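Local coordinates for protein bacterial regulatory proteins, TetR family (PDB 3NI7) that probably binds DNA through an N-terminal helix-turn-helix domain, as expected of a TetR-family transcriptional regulator, at residues 15-27 and 97-109. Residues are numbered along the deposited sequence; the frame is centred on the assembly and turned at random.
Sequences TAVELAAHTSWEA and VQRKVTRQMIMSK
W25 lies across the side chain of M105, a selenomethionine, the two running at about a right angle. CG of M105 sits over the middle of the indole, and its chain continues extended across the same face until the methyl CE comes 3.8 Å from the centroid of the six-membered ring, a CH-pi contact. SE stands farther off, almost on the ring normal, in a Met-aromatic arrangement. With W25 CG anti to the W25 backbone N (chi1 174°), the indole is carried beside its own carbonyl carbon and onto helix 99-108. V101 packs beside it: its CG2 meets CB of A20 at 3.6 Å, while its CG1 packs against CG2 of V17. Q98 bends at chi2 (-66°), laying its CG 3.5 Å from CG1 of V17. The backbones come nearest here, with the CA atoms of A21 and V101 6.2 Å apart, consistent with the small side chains of A20 and A21.

Toward solvent the grip is looser. NE2 of Q98 lies beside CB of the exposed A21. At the other end Q104 reaches past CB of W25, and its OE1 takes a weak hydrogen bond from the backbone N of W25 at 3.5 Å, while NE2 lies by CB of S24. At the ring edge, OG of S108 is 4.2 Å from NE1 of W25.

Replacing W25 with an alanine is likely to open a gap beside M105 and V101 and to leave K51 without its cation-pi partner.

Helix 15-22 and helix 99-108 are nearly perpendicular, at 92°, joining the predicted DNA-binding region to what is probably the regulatory, C-terminal domain, as in other TetR-family proteins. Helix 51-69 adjoins both segments: I55 touches W25, W58 touches M105, and K51 meets the indole. Helix 30-36 packs on A16 and L19, and helix 149-164 on R99 and R103.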
# COMPACT_ATOMS: atom_id res chain seq x y z
N THR A 15 -1.48 -5.22 -28.00
CA THR A 15 -0.37 -4.70 -28.78
C THR A 15 0.46 -3.80 -27.91
O THR A 15 1.69 -3.91 -27.87
CB THR A 15 -0.89 -3.93 -29.99
OG1 THR A 15 -1.36 -4.89 -30.94
CG2 THR A 15 0.20 -3.03 -30.61
N ALA A 16 -0.23 -2.92 -27.23
CA ALA A 16 0.39 -1.95 -26.34
C ALA A 16 1.28 -2.68 -25.34
O ALA A 16 2.38 -2.25 -24.96
CB ALA A 16 -0.68 -1.23 -25.58
N VAL A 17 0.76 -3.80 -24.89
CA VAL A 17 1.35 -4.49 -23.78
C VAL A 17 2.59 -5.30 -24.23
O VAL A 17 3.68 -5.18 -23.64
CB VAL A 17 0.27 -5.27 -23.09
CG1 VAL A 17 0.59 -6.72 -23.04
CG2 VAL A 17 0.05 -4.68 -21.76
N GLU A 18 2.44 -6.04 -25.32
CA GLU A 18 3.60 -6.62 -25.99
C GLU A 18 4.71 -5.60 -26.27
O GLU A 18 5.83 -5.78 -25.83
CB GLU A 18 3.16 -7.34 -27.24
CG GLU A 18 2.63 -8.71 -26.86
CD GLU A 18 1.57 -9.27 -27.77
OE1 GLU A 18 1.94 -9.78 -28.89
OE2 GLU A 18 0.37 -9.22 -27.35
N LEU A 19 4.38 -4.50 -26.93
CA LEU A 19 5.40 -3.48 -27.21
C LEU A 19 6.19 -3.09 -25.96
O LEU A 19 7.41 -2.98 -25.99
CB LEU A 19 4.78 -2.18 -27.73
CG LEU A 19 4.03 -2.00 -29.06
CD1 LEU A 19 3.41 -0.61 -29.19
CD2 LEU A 19 4.95 -2.31 -30.24
N ALA A 20 5.46 -2.89 -24.87
CA ALA A 20 6.07 -2.52 -23.59
C ALA A 20 7.07 -3.58 -23.14
O ALA A 20 8.19 -3.28 -22.72
CB ALA A 20 5.01 -2.34 -22.50
N ALA A 21 6.63 -4.81 -23.23
CA ALA A 21 7.49 -5.91 -22.87
C ALA A 21 8.84 -5.76 -23.54
O ALA A 21 9.86 -5.65 -22.88
CB ALA A 21 6.86 -7.22 -23.27
N HIS A 22 8.87 -5.71 -24.86
CA HIS A 22 10.15 -5.71 -25.60
C HIS A 22 10.97 -4.49 -25.29
O HIS A 22 12.19 -4.52 -25.38
CB HIS A 22 9.96 -5.73 -27.11
CG HIS A 22 9.15 -6.87 -27.61
ND1 HIS A 22 9.49 -8.18 -27.37
CD2 HIS A 22 8.02 -6.89 -28.34
CE1 HIS A 22 8.59 -8.97 -27.93
NE2 HIS A 22 7.68 -8.21 -28.53
N THR A 23 10.31 -3.39 -24.98
CA THR A 23 11.02 -2.15 -24.71
C THR A 23 10.87 -1.67 -23.30
O THR A 23 11.68 -1.99 -22.47
CB THR A 23 10.61 -1.08 -25.72
OG1 THR A 23 9.21 -0.80 -25.57
CG2 THR A 23 10.85 -1.61 -27.04
N SER A 24 9.86 -0.85 -23.05
CA SER A 24 9.35 -0.58 -21.73
C SER A 24 7.98 0.05 -21.95
O SER A 24 7.54 0.24 -23.07
CB SER A 24 10.23 0.35 -20.88
OG SER A 24 10.46 1.58 -21.52
N TRP A 25 7.29 0.33 -20.85
CA TRP A 25 6.02 1.03 -20.86
C TRP A 25 6.27 2.48 -21.26
O TRP A 25 5.70 2.98 -22.27
CB TRP A 25 5.38 0.94 -19.48
CG TRP A 25 4.18 1.73 -19.35
CD1 TRP A 25 3.99 2.80 -18.54
CD2 TRP A 25 2.97 1.54 -20.08
NE1 TRP A 25 2.72 3.30 -18.72
CE2 TRP A 25 2.09 2.55 -19.67
CE3 TRP A 25 2.56 0.62 -21.04
CZ2 TRP A 25 0.81 2.66 -20.19
CZ3 TRP A 25 1.29 0.74 -21.57
CH2 TRP A 25 0.44 1.74 -21.15
N GLU A 26 7.12 3.17 -20.49
CA GLU A 26 7.50 4.57 -20.80
C GLU A 26 7.75 4.81 -22.28
O GLU A 26 7.29 5.79 -22.83
CB GLU A 26 8.75 4.96 -20.06
CG GLU A 26 9.19 6.38 -20.31
CD GLU A 26 10.68 6.50 -20.51
OE1 GLU A 26 11.45 5.95 -19.66
OE2 GLU A 26 11.08 7.15 -21.52
N ALA A 27 8.46 3.89 -22.92
CA ALA A 27 8.77 3.96 -24.35
C ALA A 27 7.54 3.84 -25.28
O ALA A 27 7.63 4.15 -26.50
CB ALA A 27 9.77 2.89 -24.70
N VAL A 97 -0.14 -11.87 -17.07
CA VAL A 97 0.13 -12.14 -18.48
C VAL A 97 1.37 -11.26 -18.80
O VAL A 97 2.29 -11.67 -19.55
CB VAL A 97 -1.13 -11.97 -19.36
CG1 VAL A 97 -0.74 -11.97 -20.76
CG2 VAL A 97 -2.15 -13.08 -19.15
N GLN A 98 1.39 -10.05 -18.23
CA GLN A 98 2.59 -9.18 -18.22
C GLN A 98 2.86 -8.48 -16.88
O GLN A 98 2.58 -7.30 -16.69
CB GLN A 98 2.33 -8.11 -19.27
CG GLN A 98 2.33 -8.60 -20.68
CD GLN A 98 3.69 -9.09 -21.13
OE1 GLN A 98 4.63 -9.28 -20.33
NE2 GLN A 98 3.80 -9.28 -22.45
N ARG A 99 3.42 -9.24 -15.96
CA ARG A 99 3.79 -8.72 -14.66
C ARG A 99 4.71 -7.48 -14.73
O ARG A 99 4.36 -6.44 -14.16
CB ARG A 99 4.46 -9.81 -13.88
CG ARG A 99 4.44 -9.61 -12.39
CD ARG A 99 4.73 -10.96 -11.64
NE ARG A 99 5.74 -11.70 -12.38
CZ ARG A 99 7.02 -11.35 -12.37
NH1 ARG A 99 7.44 -10.33 -11.62
NH2 ARG A 99 7.89 -12.04 -13.12
N LYS A 100 5.85 -7.58 -15.42
CA LYS A 100 6.81 -6.44 -15.54
C LYS A 100 6.15 -5.16 -16.16
O LYS A 100 6.48 -4.03 -15.78
CB LYS A 100 8.08 -6.82 -16.34
N VAL A 101 5.25 -5.31 -17.12
CA VAL A 101 4.58 -4.14 -17.68
C VAL A 101 3.67 -3.53 -16.61
O VAL A 101 3.73 -2.32 -16.31
CB VAL A 101 3.76 -4.53 -18.90
CG1 VAL A 101 2.79 -3.45 -19.28
CG2 VAL A 101 4.67 -4.89 -20.03
N THR A 102 2.82 -4.38 -16.05
CA THR A 102 1.94 -3.95 -14.98
C THR A 102 2.73 -3.22 -13.91
O THR A 102 2.35 -2.15 -13.50
CB THR A 102 1.26 -5.13 -14.31
OG1 THR A 102 0.40 -5.78 -15.26
CG2 THR A 102 0.46 -4.67 -13.14
N ARG A 103 3.83 -3.79 -13.47
CA ARG A 103 4.64 -3.13 -12.48
C ARG A 103 4.99 -1.74 -12.96
O ARG A 103 4.79 -0.77 -12.24
CB ARG A 103 5.92 -3.91 -12.15
CG ARG A 103 6.80 -3.24 -11.07
CD ARG A 103 7.92 -4.12 -10.49
NE ARG A 103 8.82 -4.65 -11.52
CZ ARG A 103 8.95 -5.94 -11.85
NH1 ARG A 103 8.23 -6.90 -11.27
NH2 ARG A 103 9.82 -6.29 -12.79
N GLN A 104 5.49 -1.66 -14.18
CA GLN A 104 5.93 -0.39 -14.74
C GLN A 104 4.79 0.61 -14.78
O GLN A 104 4.96 1.78 -14.40
CB GLN A 104 6.52 -0.62 -16.12
CG GLN A 104 7.91 -1.27 -16.04
CD GLN A 104 8.54 -1.57 -17.42
OE1 GLN A 104 7.86 -2.02 -18.34
NE2 GLN A 104 9.84 -1.32 -17.55
N MSE A 105 3.61 0.15 -15.18
CA MSE A 105 2.42 0.99 -15.18
C MSE A 105 2.14 1.67 -13.84
O MSE A 105 1.74 2.86 -13.80
CB MSE A 105 1.18 0.17 -15.54
CG MSE A 105 1.08 -0.22 -17.01
SE MSE A 105 -0.41 -1.46 -17.40
CE MSE A 105 -0.42 -1.23 -19.35
N ILE A 106 2.36 0.92 -12.76
CA ILE A 106 2.06 1.37 -11.42
C ILE A 106 3.20 2.27 -10.92
O ILE A 106 2.94 3.38 -10.46
CB ILE A 106 1.82 0.20 -10.45
CG1 ILE A 106 0.54 -0.55 -10.82
CG2 ILE A 106 1.70 0.68 -9.04
CD1 ILE A 106 -0.68 0.34 -10.99
N MSE A 107 4.45 1.83 -11.04
CA MSE A 107 5.58 2.70 -10.68
C MSE A 107 5.41 4.03 -11.36
O MSE A 107 5.71 5.07 -10.79
CB MSE A 107 6.95 2.11 -11.06
CG MSE A 107 7.39 0.85 -10.29
SE MSE A 107 6.60 0.86 -8.43
CE MSE A 107 7.55 -0.66 -7.49
N SER A 108 4.83 3.97 -12.55
CA SER A 108 4.68 5.09 -13.43
C SER A 108 3.95 6.24 -12.78
O SER A 108 4.40 7.36 -12.84
CB SER A 108 3.84 4.65 -14.60
OG SER A 108 3.68 5.74 -15.49
N LYS A 109 2.80 5.96 -12.21
CA LYS A 109 2.04 6.98 -11.57
C LYS A 109 2.56 7.12 -10.17
O LYS A 109 1.89 6.75 -9.24
CB LYS A 109 0.60 6.57 -11.49
CG LYS A 109 0.32 5.26 -12.12
CD LYS A 109 -1.16 5.07 -12.18
CE LYS A 109 -1.56 3.63 -12.21
NZ LYS A 109 -3.03 3.51 -12.31